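PDB 3T66: nickel ABC transporter (Nickel-binding protein) from Bacillus halodurans, which probably serves as the extracytoplasmic solute-binding component of an ABC importer for nickel or peptides. Local coordinates for residues E77-Q82 with E180-A185; I55-W58 with S62-S65; F152-V157 with E165-G170; D27-M32 with K93-R98; E107-I112 with I134-N139. All coordinates share one frame; numbering follows the deposited sequence.

Interactions 2 and 5 lie side by side, their centres 13 Å apart, and meet where CD1 of Trp-63 packs on CG1 of Ile-134. Helix 104-110 of interaction 5 follows helix 89-100 of interaction 4 in the chain, but the two contacts do not touch, their nearest atoms being about 5 Å apart. Interaction 4 touches interaction 3, 15 Å from it between centres, through a cation-pi contact between Phe-152 and Arg-98. Interaction 1 is tied to two others: Trp-182 packs on Trp-58 of interaction 2, and Phe-81 and Gln-82 touch Val-157 of interaction 3. The side chain of its Glu-180 is about 4 Å from that of Asp-179, a calcium-binding residue with no calcium bound in this chain, and about 8 Å from a calcium ion.

Interaction 1. Residues E77-Q82 with E180-A185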
# COMPACT_ATOMS: atom_id res chain seq x y z
N GLU A 77 -15.02 -19.05 -17.61
CA GLU A 77 -16.11 -20.02 -17.64
C GLU A 77 -15.80 -21.24 -16.80
O GLU A 77 -16.64 -22.11 -16.62
CB GLU A 77 -16.52 -20.34 -19.08
CG GLU A 77 -17.21 -19.14 -19.73
CD GLU A 77 -16.94 -18.98 -21.24
OE1 GLU A 77 -16.73 -20.02 -21.93
OE2 GLU A 77 -16.92 -17.81 -21.73
N ASP A 78 -14.63 -21.31 -16.22
CA ASP A 78 -14.31 -22.52 -15.50
C ASP A 78 -14.27 -22.39 -13.98
O ASP A 78 -13.65 -23.22 -13.36
CB ASP A 78 -12.97 -23.06 -15.98
CG ASP A 78 -11.87 -21.99 -15.95
OD1 ASP A 78 -12.26 -20.80 -16.00
OD2 ASP A 78 -10.64 -22.32 -15.87
N VAL A 79 -14.90 -21.41 -13.35
CA VAL A 79 -14.66 -21.31 -11.92
C VAL A 79 -15.86 -21.85 -11.19
O VAL A 79 -16.97 -21.68 -11.68
CB VAL A 79 -14.36 -19.85 -11.46
CG1 VAL A 79 -14.59 -19.69 -9.97
CG2 VAL A 79 -12.95 -19.43 -11.78
N THR A 80 -15.63 -22.52 -10.05
CA THR A 80 -16.69 -22.95 -9.17
C THR A 80 -16.38 -22.55 -7.74
O THR A 80 -15.20 -22.58 -7.32
CB THR A 80 -16.85 -24.50 -9.13
OG1 THR A 80 -15.66 -25.11 -8.57
CG2 THR A 80 -17.20 -25.12 -10.53
N PHE A 81 -17.43 -22.22 -6.99
CA PHE A 81 -17.32 -22.04 -5.54
C PHE A 81 -16.98 -23.34 -4.83
O PHE A 81 -17.20 -24.42 -5.33
CB PHE A 81 -18.59 -21.44 -4.92
CG PHE A 81 -18.97 -20.10 -5.48
CD1 PHE A 81 -18.50 -18.93 -4.90
CD2 PHE A 81 -19.82 -20.00 -6.59
CE1 PHE A 81 -18.84 -17.68 -5.44
CE2 PHE A 81 -20.16 -18.75 -7.14
CZ PHE A 81 -19.65 -17.61 -6.58
N GLN A 82 -16.41 -23.21 -3.64
CA GLN A 82 -16.07 -24.32 -2.78
C GLN A 82 -17.23 -25.27 -2.57
O GLN A 82 -17.05 -26.47 -2.34
CB GLN A 82 -15.59 -23.78 -1.44
CG GLN A 82 -14.13 -23.34 -1.44
CD GLN A 82 -13.94 -21.97 -0.89
OE1 GLN A 82 -14.88 -21.37 -0.40
NE2 GLN A 82 -12.73 -21.43 -1.00
N GLU A 180 -11.35 -29.04 -6.18
CA GLU A 180 -11.62 -28.57 -7.57
C GLU A 180 -11.36 -27.09 -7.82
O GLU A 180 -12.01 -26.47 -8.65
CB GLU A 180 -13.07 -28.84 -7.93
CG GLU A 180 -13.63 -30.16 -7.38
CD GLU A 180 -13.14 -31.39 -8.16
OE1 GLU A 180 -12.69 -31.21 -9.33
OE2 GLU A 180 -13.21 -32.52 -7.59
N TYR A 181 -10.43 -26.53 -7.06
CA TYR A 181 -10.07 -25.13 -7.16
C TYR A 181 -9.74 -24.84 -8.61
O TYR A 181 -9.00 -25.61 -9.20
CB TYR A 181 -8.85 -24.85 -6.30
CG TYR A 181 -8.34 -23.47 -6.47
CD1 TYR A 181 -9.18 -22.38 -6.35
CD2 TYR A 181 -7.01 -23.25 -6.78
CE1 TYR A 181 -8.71 -21.10 -6.54
CE2 TYR A 181 -6.53 -21.98 -6.97
CZ TYR A 181 -7.38 -20.90 -6.84
OH TYR A 181 -6.89 -19.64 -7.03
N TRP A 182 -10.24 -23.74 -9.17
CA TRP A 182 -10.15 -23.49 -10.60
C TRP A 182 -8.75 -23.29 -11.15
O TRP A 182 -8.52 -23.42 -12.35
CB TRP A 182 -10.97 -22.28 -10.95
CG TRP A 182 -10.40 -21.00 -10.38
CD1 TRP A 182 -10.62 -20.49 -9.14
CD2 TRP A 182 -9.52 -20.06 -11.05
NE1 TRP A 182 -9.93 -19.32 -8.98
CE2 TRP A 182 -9.26 -19.03 -10.14
CE3 TRP A 182 -8.94 -20.01 -12.33
CZ2 TRP A 182 -8.42 -17.94 -10.46
CZ3 TRP A 182 -8.10 -18.93 -12.65
CH2 TRP A 182 -7.87 -17.90 -11.72
N ASP A 183 -7.80 -22.95 -10.29
CA ASP A 183 -6.44 -22.70 -10.79
C ASP A 183 -5.45 -23.74 -10.30
O ASP A 183 -4.23 -23.56 -10.39
CB ASP A 183 -5.98 -21.30 -10.40
CG ASP A 183 -5.04 -20.71 -11.42
OD1 ASP A 183 -5.00 -21.24 -12.54
OD2 ASP A 183 -4.37 -19.71 -11.14
N GLY A 184 -5.95 -24.86 -9.79
CA GLY A 184 -5.07 -25.98 -9.53
C GLY A 184 -4.89 -26.13 -8.04
O GLY A 184 -4.49 -25.19 -7.36
N ALA A 185 -5.20 -27.32 -7.56
CA ALA A 185 -5.43 -27.57 -6.20
C ALA A 185 -4.11 -27.58 -5.42
O ALA A 185 -3.10 -27.98 -5.93
CB ALA A 185 -6.24 -28.87 -6.06
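Val-79 lays one methyl over a face of the Trp-182 indole, and this CH-pi contact is the heart of the meeting between the loop after strand 70-75 and the loop joining strands 172-177 and 190-195, at the surface beside the calcium-binding residue Asp-179. CG2 of Val-79 stands 3.6 Å from the centroid of the five-membered ring of Trp-182, 23° off the ring normal. CG2 is the methyl turned onto the ring; CG1 of Val-79 stays 4.1 Å from CD1 of Trp-182. CB of Asp-183 lies over the opposite face of the same indole.

A backbone oxygen adds plain van der Waals contact: O of Asp-78 is 3.7 Å from CB of Trp-182. A type I turn from Tyr-181 to Gly-184 carries the tryptophan.

Polar groups look elsewhere. OG1 of Thr-80 is 3.9 Å from O of Glu-180 and bonds to Tyr-178 instead; Asp-78 forms a salt bridge with Arg-76; NE1 of Trp-182 bonds to Glu-43. The two loops are therefore joined by apolar packing, while the bond from NE1 to Glu-43 and the carbons over both faces probably fix the turn of the indole.

Interaction 2. Residues I55-W58 with S62-S65; sequences IAPW and SWDS
Trp-63 spans the gap to Ile-55, Ala-56 and Pro-57 with its six-membered ring. Its CB leaves strand 60-64 across the line to the other strand, and chi1 of 46° sets CG between the backbone N and the carbonyl carbon, which swings the indole back toward residues 55-57. Along the five-membered ring, CD1 rests on Ile-134 of segment 134-139. Further out the ring reaches strand 55-57: CZ2 of Trp-63 lies 3.9 Å from CG2 of Ile-55, the branch methyl that this isoleucine holds anti to its backbone N. At the tip, CH2 of Trp-63 meets the peptide link itself, 3.7 Å from C of Ala-56 and 3.6 Å from N of Pro-57, both close to the indole plane at its edge. CD of Pro-57 is nearer still to CH2, at 3.4 Å, and CZ3 of Trp-63 runs along the same pyrrolidine ring, 3.8 Å from CB of Pro-57. The Ile-55 and Pro-57 side chains each cross that of Trp-63 at about a right angle. Were Trp-63 cut back to an alanine, Pro-57 would probably face a gap and the Ile-55 methyl lose one of its contacts. Val-46 and Ile-73 also touch the indole. The two strands do not pair; their axes pass 8.0 Å apart at 118°. Strand 55-57 forms a two-stranded antiparallel sheet with 46-48, whereas 60-64 edges a four-stranded antiparallel sheet, so the tryptophan bridges two small sheets, consistent with the additional domain of the peptide- and nickel-binding proteins.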
# COMPACT_ATOMS: atom_id res chain seq x y z
N ILE A 55 -2.43 -4.24 -12.66
CA ILE A 55 -3.79 -4.78 -12.62
C ILE A 55 -4.02 -5.87 -13.66
O ILE A 55 -3.99 -5.61 -14.87
CB ILE A 55 -4.75 -3.62 -12.80
CG1 ILE A 55 -4.54 -2.62 -11.63
CG2 ILE A 55 -6.16 -4.11 -12.82
CD1 ILE A 55 -4.31 -1.09 -11.98
N ALA A 56 -4.23 -7.10 -13.18
CA ALA A 56 -4.34 -8.31 -13.99
C ALA A 56 -5.66 -9.05 -13.75
O ALA A 56 -6.20 -9.04 -12.64
CB ALA A 56 -3.22 -9.22 -13.70
N PRO A 57 -6.14 -9.78 -14.72
CA PRO A 57 -7.31 -10.58 -14.47
C PRO A 57 -7.07 -11.73 -13.52
O PRO A 57 -6.03 -12.32 -13.53
CB PRO A 57 -7.64 -11.12 -15.84
CG PRO A 57 -6.52 -10.82 -16.67
CD PRO A 57 -5.94 -9.61 -16.15
N TRP A 58 -8.04 -12.00 -12.67
CA TRP A 58 -8.03 -13.16 -11.84
C TRP A 58 -9.31 -13.90 -12.11
O TRP A 58 -9.38 -14.69 -12.99
CB TRP A 58 -7.94 -12.73 -10.41
CG TRP A 58 -7.36 -13.68 -9.51
CD1 TRP A 58 -6.83 -14.85 -9.81
CD2 TRP A 58 -7.26 -13.55 -8.12
NE1 TRP A 58 -6.40 -15.48 -8.71
CE2 TRP A 58 -6.65 -14.68 -7.64
CE3 TRP A 58 -7.63 -12.56 -7.22
CZ2 TRP A 58 -6.40 -14.87 -6.32
CZ3 TRP A 58 -7.38 -12.75 -5.92
CH2 TRP A 58 -6.79 -13.89 -5.47
N SER A 62 -11.11 -10.50 -18.53
CA SER A 62 -10.89 -9.22 -19.26
C SER A 62 -11.97 -8.17 -19.02
O SER A 62 -13.03 -8.46 -18.46
CB SER A 62 -10.84 -9.47 -20.76
OG SER A 62 -12.13 -9.83 -21.21
N TRP A 63 -11.73 -6.96 -19.49
CA TRP A 63 -12.69 -5.90 -19.31
C TRP A 63 -12.60 -4.91 -20.46
O TRP A 63 -11.63 -4.98 -21.19
CB TRP A 63 -12.48 -5.21 -17.97
CG TRP A 63 -11.07 -4.87 -17.60
CD1 TRP A 63 -10.48 -3.66 -17.74
CD2 TRP A 63 -10.10 -5.71 -16.97
NE1 TRP A 63 -9.20 -3.68 -17.25
CE2 TRP A 63 -8.93 -4.93 -16.77
CE3 TRP A 63 -10.11 -7.04 -16.54
CZ2 TRP A 63 -7.78 -5.42 -16.17
CZ3 TRP A 63 -8.92 -7.56 -15.95
CH2 TRP A 63 -7.78 -6.74 -15.77
N ASP A 64 -13.57 -4.01 -20.65
CA ASP A 64 -13.37 -2.86 -21.59
C ASP A 64 -14.23 -1.67 -21.21
O ASP A 64 -15.26 -1.83 -20.56
CB ASP A 64 -13.60 -3.23 -23.09
N SER A 65 -13.80 -0.47 -21.60
CA SER A 65 -14.63 0.71 -21.51
C SER A 65 -14.18 1.70 -22.55
O SER A 65 -13.06 2.19 -22.49
CB SER A 65 -14.54 1.35 -20.14
OG SER A 65 -15.67 2.18 -19.91

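Interaction 3. Residues F152-V157 with E165-G170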
# COMPACT_ATOMS: atom_id res chain seq x y z
N PHE A 152 -22.34 -15.68 6.87
CA PHE A 152 -21.22 -14.89 6.45
C PHE A 152 -20.19 -14.57 7.52
O PHE A 152 -18.99 -14.53 7.24
CB PHE A 152 -21.74 -13.59 5.87
CG PHE A 152 -22.66 -13.76 4.69
CD1 PHE A 152 -22.24 -14.41 3.55
CD2 PHE A 152 -23.96 -13.26 4.72
CE1 PHE A 152 -23.08 -14.56 2.46
CE2 PHE A 152 -24.80 -13.39 3.62
CZ PHE A 152 -24.36 -14.04 2.49
N THR A 153 -20.63 -14.34 8.75
CA THR A 153 -19.68 -14.10 9.81
C THR A 153 -18.74 -15.27 10.00
O THR A 153 -17.55 -15.08 10.25
CB THR A 153 -20.36 -13.82 11.17
OG1 THR A 153 -21.24 -12.70 11.03
CG2 THR A 153 -19.33 -13.53 12.25
N ASN A 154 -19.26 -16.48 9.87
CA ASN A 154 -18.50 -17.64 10.32
C ASN A 154 -18.22 -18.66 9.23
O ASN A 154 -17.53 -19.66 9.47
CB ASN A 154 -19.22 -18.36 11.46
CG ASN A 154 -19.92 -17.40 12.40
OD1 ASN A 154 -19.26 -16.68 13.16
ND2 ASN A 154 -21.27 -17.39 12.36
N HIS A 155 -18.75 -18.42 8.03
CA HIS A 155 -18.68 -19.44 6.99
C HIS A 155 -18.89 -18.87 5.59
O HIS A 155 -19.92 -19.09 4.97
CB HIS A 155 -19.70 -20.53 7.26
CG HIS A 155 -19.25 -21.89 6.83
ND1 HIS A 155 -18.86 -22.16 5.53
CD2 HIS A 155 -19.13 -23.05 7.51
CE1 HIS A 155 -18.52 -23.43 5.43
NE2 HIS A 155 -18.66 -23.99 6.62
N PRO A 156 -17.90 -18.11 5.10
CA PRO A 156 -17.92 -17.59 3.73
C PRO A 156 -17.60 -18.64 2.64
O PRO A 156 -16.63 -19.39 2.72
CB PRO A 156 -16.86 -16.48 3.75
CG PRO A 156 -16.00 -16.75 4.94
CD PRO A 156 -16.82 -17.53 5.92
N VAL A 157 -18.40 -18.72 1.59
CA VAL A 157 -18.10 -19.71 0.58
C VAL A 157 -17.67 -19.04 -0.68
O VAL A 157 -18.48 -18.46 -1.40
CB VAL A 157 -19.24 -20.73 0.38
CG1 VAL A 157 -19.22 -21.33 -1.03
CG2 VAL A 157 -19.03 -21.83 1.39
N GLU A 165 -13.13 -24.70 7.40
CA GLU A 165 -13.56 -25.89 8.12
C GLU A 165 -14.27 -25.49 9.39
O GLU A 165 -15.31 -26.06 9.70
CB GLU A 165 -12.38 -26.80 8.46
CG GLU A 165 -12.76 -28.24 8.78
CD GLU A 165 -11.96 -28.82 9.94
OE1 GLU A 165 -12.23 -28.47 11.12
OE2 GLU A 165 -11.05 -29.65 9.67
N SER A 166 -13.70 -24.51 10.10
CA SER A 166 -14.04 -24.17 11.49
C SER A 166 -13.58 -22.75 11.77
O SER A 166 -12.60 -22.29 11.21
CB SER A 166 -13.29 -25.08 12.50
OG SER A 166 -12.33 -24.36 13.28
N PHE A 167 -14.25 -22.10 12.71
CA PHE A 167 -13.87 -20.74 13.09
C PHE A 167 -14.10 -20.39 14.56
O PHE A 167 -15.15 -20.64 15.15
CB PHE A 167 -14.57 -19.73 12.17
CG PHE A 167 -14.19 -18.31 12.44
CD1 PHE A 167 -12.86 -17.96 12.62
CD2 PHE A 167 -15.16 -17.31 12.48
CE1 PHE A 167 -12.51 -16.66 12.86
CE2 PHE A 167 -14.82 -16.01 12.74
CZ PHE A 167 -13.48 -15.69 12.92
N THR A 168 -13.06 -19.79 15.13
CA THR A 168 -13.02 -19.35 16.50
C THR A 168 -12.66 -17.87 16.47
O THR A 168 -11.48 -17.53 16.35
CB THR A 168 -11.90 -20.10 17.27
OG1 THR A 168 -12.11 -21.52 17.21
CG2 THR A 168 -11.85 -19.66 18.73
N PRO A 169 -13.68 -16.98 16.56
CA PRO A 169 -13.46 -15.54 16.65
C PRO A 169 -12.38 -15.11 17.62
O PRO A 169 -12.36 -15.52 18.76
CB PRO A 169 -14.81 -15.02 17.11
CG PRO A 169 -15.79 -15.92 16.43
CD PRO A 169 -15.10 -17.29 16.31
N GLY A 170 -11.46 -14.28 17.16
CA GLY A 170 -10.51 -13.74 18.04
C GLY A 170 -9.38 -14.70 18.17
O GLY A 170 -8.36 -14.36 18.78
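Asn-154 and Phe-167 bring their backbones nearest each other, 6.2 Å between CA atoms, as the irregular loop 152-157 passes the end of strand 162-168. Phe-167 points its CB toward the loop, and with CG anti to the backbone N (chi1 -177°) the ring extends alongside residues 153 and 154. One side of the ring does the touching: CE2 of Phe-167 is 3.8 Å from O of Thr-153, and CD2 of Phe-167 is 4.0 Å from CA of Asn-154. Further back, CB of Phe-167 lies 4.0 Å from O of Asn-154. The ring thus rests on main chain more than on side chains. OD1 of Asn-154 comes only within 4.2 Å of CD2 of Phe-167, and the ND2 end of that amide bonds to Asp-151. Over one face of the phenyl lies CD of Pro-169, two residues on, 3.7 Å above the ring plane.

Lower on the strand, Glu-165 and Ser-166 both face Glu-174 in a classic beta bulge. Strand 162-168 pairs antiparallel with 172-177, which pairs with 190-195. Phe-167 also packs on Leu-173 of that neighbour strand and on Leu-26, whose backbone bonds to Thr-153, so the ring lies where the strand meets two loops.

Interaction 4. Residues D27-M32 with K93-R98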
# COMPACT_ATOMS: atom_id res chain seq x y z
N ASP A 27 -16.88 -12.06 7.34
CA ASP A 27 -17.63 -11.53 6.25
C ASP A 27 -16.71 -10.67 5.35
O ASP A 27 -16.41 -9.52 5.70
CB ASP A 27 -18.77 -10.72 6.77
CG ASP A 27 -19.67 -10.26 5.69
OD1 ASP A 27 -20.81 -9.88 6.01
OD2 ASP A 27 -19.26 -10.28 4.50
N PRO A 28 -16.30 -11.20 4.17
CA PRO A 28 -15.35 -10.44 3.34
C PRO A 28 -15.86 -9.05 3.01
O PRO A 28 -15.10 -8.18 2.62
CB PRO A 28 -15.29 -11.27 2.07
CG PRO A 28 -16.61 -11.92 2.00
CD PRO A 28 -16.89 -12.30 3.41
N HIS A 29 -17.15 -8.85 3.18
CA HIS A 29 -17.73 -7.55 2.92
C HIS A 29 -17.66 -6.53 4.05
O HIS A 29 -17.40 -5.37 3.78
CB HIS A 29 -19.15 -7.69 2.39
CG HIS A 29 -19.20 -8.42 1.09
ND1 HIS A 29 -20.35 -9.01 0.61
CD2 HIS A 29 -18.23 -8.69 0.19
CE1 HIS A 29 -20.09 -9.60 -0.54
NE2 HIS A 29 -18.80 -9.42 -0.82
N VAL A 30 -17.87 -6.95 5.29
CA VAL A 30 -17.73 -6.04 6.43
C VAL A 30 -16.29 -6.05 6.97
O VAL A 30 -15.90 -5.13 7.68
CB VAL A 30 -18.78 -6.35 7.55
N ASP A 31 -15.52 -7.08 6.70
CA ASP A 31 -14.32 -7.35 7.49
C ASP A 31 -13.16 -6.39 7.60
O ASP A 31 -12.72 -6.13 8.69
CB ASP A 31 -13.75 -8.72 7.14
N MET A 32 -12.61 -5.87 6.54
CA MET A 32 -11.62 -4.83 6.74
C MET A 32 -10.26 -5.34 7.16
O MET A 32 -9.33 -4.59 7.26
CB MET A 32 -12.09 -3.89 7.83
CG MET A 32 -12.57 -2.54 7.36
SD MET A 32 -12.08 -2.09 5.69
CE MET A 32 -11.26 -0.54 5.98
N LYS A 93 -23.03 -10.96 -9.81
CA LYS A 93 -23.93 -9.83 -9.59
C LYS A 93 -24.37 -9.85 -8.14
O LYS A 93 -24.15 -8.90 -7.40
CB LYS A 93 -25.14 -9.92 -10.50
CG LYS A 93 -26.07 -8.80 -10.28
CD LYS A 93 -27.02 -8.56 -11.44
CE LYS A 93 -28.30 -7.93 -10.87
NZ LYS A 93 -28.97 -6.96 -11.77
N ALA A 94 -24.96 -10.95 -7.73
CA ALA A 94 -25.40 -11.10 -6.36
C ALA A 94 -24.36 -10.63 -5.36
O ALA A 94 -24.69 -9.91 -4.44
CB ALA A 94 -25.74 -12.55 -6.08
N SER A 95 -23.12 -11.07 -5.57
CA SER A 95 -22.07 -10.86 -4.61
C SER A 95 -21.66 -9.40 -4.59
O SER A 95 -21.47 -8.80 -3.54
CB SER A 95 -20.88 -11.75 -4.94
OG SER A 95 -19.75 -11.38 -4.16
N LEU A 96 -21.53 -8.83 -5.77
CA LEU A 96 -21.26 -7.42 -5.83
C LEU A 96 -22.35 -6.70 -5.09
O LEU A 96 -22.06 -5.86 -4.23
CB LEU A 96 -21.15 -6.93 -7.26
CG LEU A 96 -19.84 -7.35 -7.94
CD1 LEU A 96 -19.79 -6.90 -9.41
CD2 LEU A 96 -18.68 -6.80 -7.17
N GLU A 97 -23.60 -7.04 -5.38
CA GLU A 97 -24.75 -6.38 -4.73
C GLU A 97 -24.84 -6.53 -3.24
O GLU A 97 -25.03 -5.56 -2.53
CB GLU A 97 -26.01 -6.90 -5.32
CG GLU A 97 -26.00 -6.53 -6.72
CD GLU A 97 -27.38 -6.42 -7.26
OE1 GLU A 97 -28.29 -7.03 -6.63
OE2 GLU A 97 -27.53 -5.73 -8.31
N ARG A 98 -24.71 -7.76 -2.77
CA ARG A 98 -24.71 -8.03 -1.38
C ARG A 98 -23.64 -7.15 -0.79
O ARG A 98 -23.75 -6.72 0.36
CB ARG A 98 -24.42 -9.49 -1.13
CG ARG A 98 -24.61 -9.93 0.30
CD ARG A 98 -23.39 -9.64 1.08
NE ARG A 98 -23.55 -9.93 2.51
CZ ARG A 98 -22.56 -10.33 3.32
NH1 ARG A 98 -22.82 -10.54 4.58
NH2 ARG A 98 -21.32 -10.53 2.88
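Arg-98 and Asp-27 pair as a two-pronged salt bridge, OD1 lying at the guanidinium edge and the two flat groups only 9° apart. NH2 of Arg-98 gives to OD2 of Asp-27 at 2.6 Å, on the syn side but tilted out of both planes; NH1 of Arg-98 reaches OD1 of Asp-27 at 2.6 Å with an N-H...O angle of 129°, a weak bond. The arginine gets there by a chain bent at chi2 (-84°). OD2 of Asp-27 may have a second donor in N of His-29, which would make an Asx turn at the start of the helical turn 28-31 packed against helix 89-100, doubtful because that nitrogen is poorly placed. ND1 of His-29 lies 2.9 Å from NH2 of Arg-98, while CD of Arg-98 sits at the imidazole edge. With a leucine replacing Arg-98, the buried Asp-27 carboxylate would probably lack its counter-charge, and the imidazole the guanidinium beside ND1. CE1 of His-29 approaches O of Ser-95 at 3.4 Å. The outer polar atoms have their own partners: NE2 of His-29 makes a weak bond to O of Ser-143, OG of Ser-95 bonds to N of Ile-145, and NE of Arg-98 has a long, weak ion pair with Glu-102. Phe-152 forms a cation-pi contact with the guanidinium.

Interaction 5. Residues E107-I112 with I134-N139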
# COMPACT_ATOMS: atom_id res chain seq x y z
N GLU A 107 -19.85 0.85 -1.11
CA GLU A 107 -20.86 1.50 -1.95
C GLU A 107 -20.32 2.80 -2.53
O GLU A 107 -20.50 3.08 -3.74
CB GLU A 107 -22.18 1.78 -1.21
CG GLU A 107 -23.40 2.15 -2.14
CD GLU A 107 -24.73 2.45 -1.38
OE1 GLU A 107 -25.77 2.72 -2.05
OE2 GLU A 107 -24.74 2.43 -0.11
N ASN A 108 -19.66 3.57 -1.67
CA ASN A 108 -19.23 4.90 -2.05
C ASN A 108 -17.98 4.92 -2.88
O ASN A 108 -17.62 5.96 -3.42
CB ASN A 108 -19.02 5.75 -0.82
CG ASN A 108 -20.32 6.22 -0.20
OD1 ASN A 108 -21.41 6.03 -0.73
ND2 ASN A 108 -20.20 6.84 0.96
N ALA A 109 -17.29 3.78 -2.97
CA ALA A 109 -15.99 3.68 -3.64
C ALA A 109 -16.14 3.08 -5.02
O ALA A 109 -15.38 3.42 -5.94
CB ALA A 109 -15.04 2.82 -2.83
N LEU A 110 -17.10 2.17 -5.17
CA LEU A 110 -17.23 1.50 -6.43
C LEU A 110 -17.99 2.35 -7.40
O LEU A 110 -17.74 2.25 -8.59
CB LEU A 110 -17.86 0.15 -6.24
CG LEU A 110 -16.99 -0.88 -5.53
CD1 LEU A 110 -17.62 -2.27 -5.73
CD2 LEU A 110 -15.50 -0.88 -5.96
N LYS A 111 -18.85 3.23 -6.89
CA LYS A 111 -19.71 4.10 -7.71
C LYS A 111 -20.58 3.36 -8.74
O LYS A 111 -20.78 3.80 -9.86
CB LYS A 111 -18.93 5.29 -8.33
N ILE A 112 -21.22 2.29 -8.36
CA ILE A 112 -22.00 1.57 -9.34
C ILE A 112 -23.45 1.95 -9.47
O ILE A 112 -24.21 1.76 -8.57
CB ILE A 112 -21.98 0.13 -8.95
CG1 ILE A 112 -20.56 -0.29 -8.65
CG2 ILE A 112 -22.56 -0.68 -10.02
CD1 ILE A 112 -20.16 -1.49 -9.32
N ILE A 134 -11.92 -0.16 -12.52
CA ILE A 134 -11.44 -1.55 -12.41
C ILE A 134 -10.55 -1.75 -11.22
O ILE A 134 -10.74 -2.70 -10.46
CB ILE A 134 -10.76 -2.08 -13.70
CG1 ILE A 134 -11.81 -2.29 -14.79
CG2 ILE A 134 -10.12 -3.45 -13.47
CD1 ILE A 134 -13.10 -2.93 -14.33
N SER A 135 -9.59 -0.85 -11.02
CA SER A 135 -8.64 -1.03 -9.94
C SER A 135 -9.32 -1.17 -8.56
O SER A 135 -8.71 -1.73 -7.62
CB SER A 135 -7.56 0.05 -9.97
OG SER A 135 -7.93 1.20 -9.24
N GLU A 136 -10.57 -0.71 -8.46
CA GLU A 136 -11.32 -0.83 -7.23
C GLU A 136 -11.71 -2.25 -6.97
O GLU A 136 -11.94 -2.61 -5.82
CB GLU A 136 -12.60 -0.02 -7.22
CG GLU A 136 -12.41 1.50 -7.19
CD GLU A 136 -11.83 2.06 -5.89
OE1 GLU A 136 -11.78 1.34 -4.83
OE2 GLU A 136 -11.44 3.25 -5.96
N LEU A 137 -11.78 -3.07 -8.03
CA LEU A 137 -12.22 -4.45 -7.84
C LEU A 137 -11.14 -5.35 -7.24
O LEU A 137 -11.38 -6.49 -6.87
CB LEU A 137 -12.81 -5.00 -9.13
CG LEU A 137 -13.99 -4.17 -9.63
CD1 LEU A 137 -14.53 -4.66 -10.97
CD2 LEU A 137 -15.10 -4.12 -8.59
N VAL A 138 -9.94 -4.81 -7.13
CA VAL A 138 -8.86 -5.52 -6.48
C VAL A 138 -9.09 -5.63 -4.95
O VAL A 138 -8.58 -6.54 -4.32
CB VAL A 138 -7.54 -4.77 -6.72
CG1 VAL A 138 -6.34 -5.46 -6.02
CG2 VAL A 138 -7.27 -4.58 -8.18
N ASN A 139 -9.84 -4.70 -4.38
CA ASN A 139 -10.02 -4.60 -2.96
C ASN A 139 -10.54 -5.90 -2.46
O ASN A 139 -11.59 -6.35 -2.89
CB ASN A 139 -11.06 -3.56 -2.64
CG ASN A 139 -10.81 -2.83 -1.33
OD1 ASN A 139 -10.62 -3.44 -0.29
ND2 ASN A 139 -10.83 -1.51 -1.39
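Leu-110 and Ala-109, the last two residues of helix 104-110, pack against Glu-136 and Leu-137 in a short helical turn of the long connection between strands 121-126 and 162-168. That turn is irregular: its backbone bonds run three residues back, as from N of Leu-137 to O of Ile-134.

The apolar part is carried by one methyl. CD2 of Leu-110 lies 3.3 Å from CB of Glu-136 and 4.2 Å from CD2 of Leu-137, so it touches the root of one side chain and, more loosely, the tip of the next. The leucine and the glutamate pass each other at a slant.

Glu-136 then turns along the helix end. CG is anti to the carbonyl carbon and the chain folds at chi2 (-69°), which lays the aliphatic part beside the carbonyl of Ala-109: CG of Glu-136 is 3.8 Å from O of Ala-109, and OE1 of Glu-136 is 4.1 Å from CB of Ala-109. Its carboxylate forms a salt bridge with Arg-391, from the connection between strand 381-387 and helix 395-402. Just beyond, Lys-111 leaves the helical conformation with a positive phi of 55°, and the chain enters strand 112-118.

Chemically, the glutamate serves twice, its CB and CG as hydrocarbon for Leu-110 and its carboxylate as a charge for Arg-391. OE2 of Glu-136 lies 3.9 Å from O of Ala-109, and nearness to that carbonyl oxygen may slightly disfavour the negative charge, which Arg-391 probably offsets.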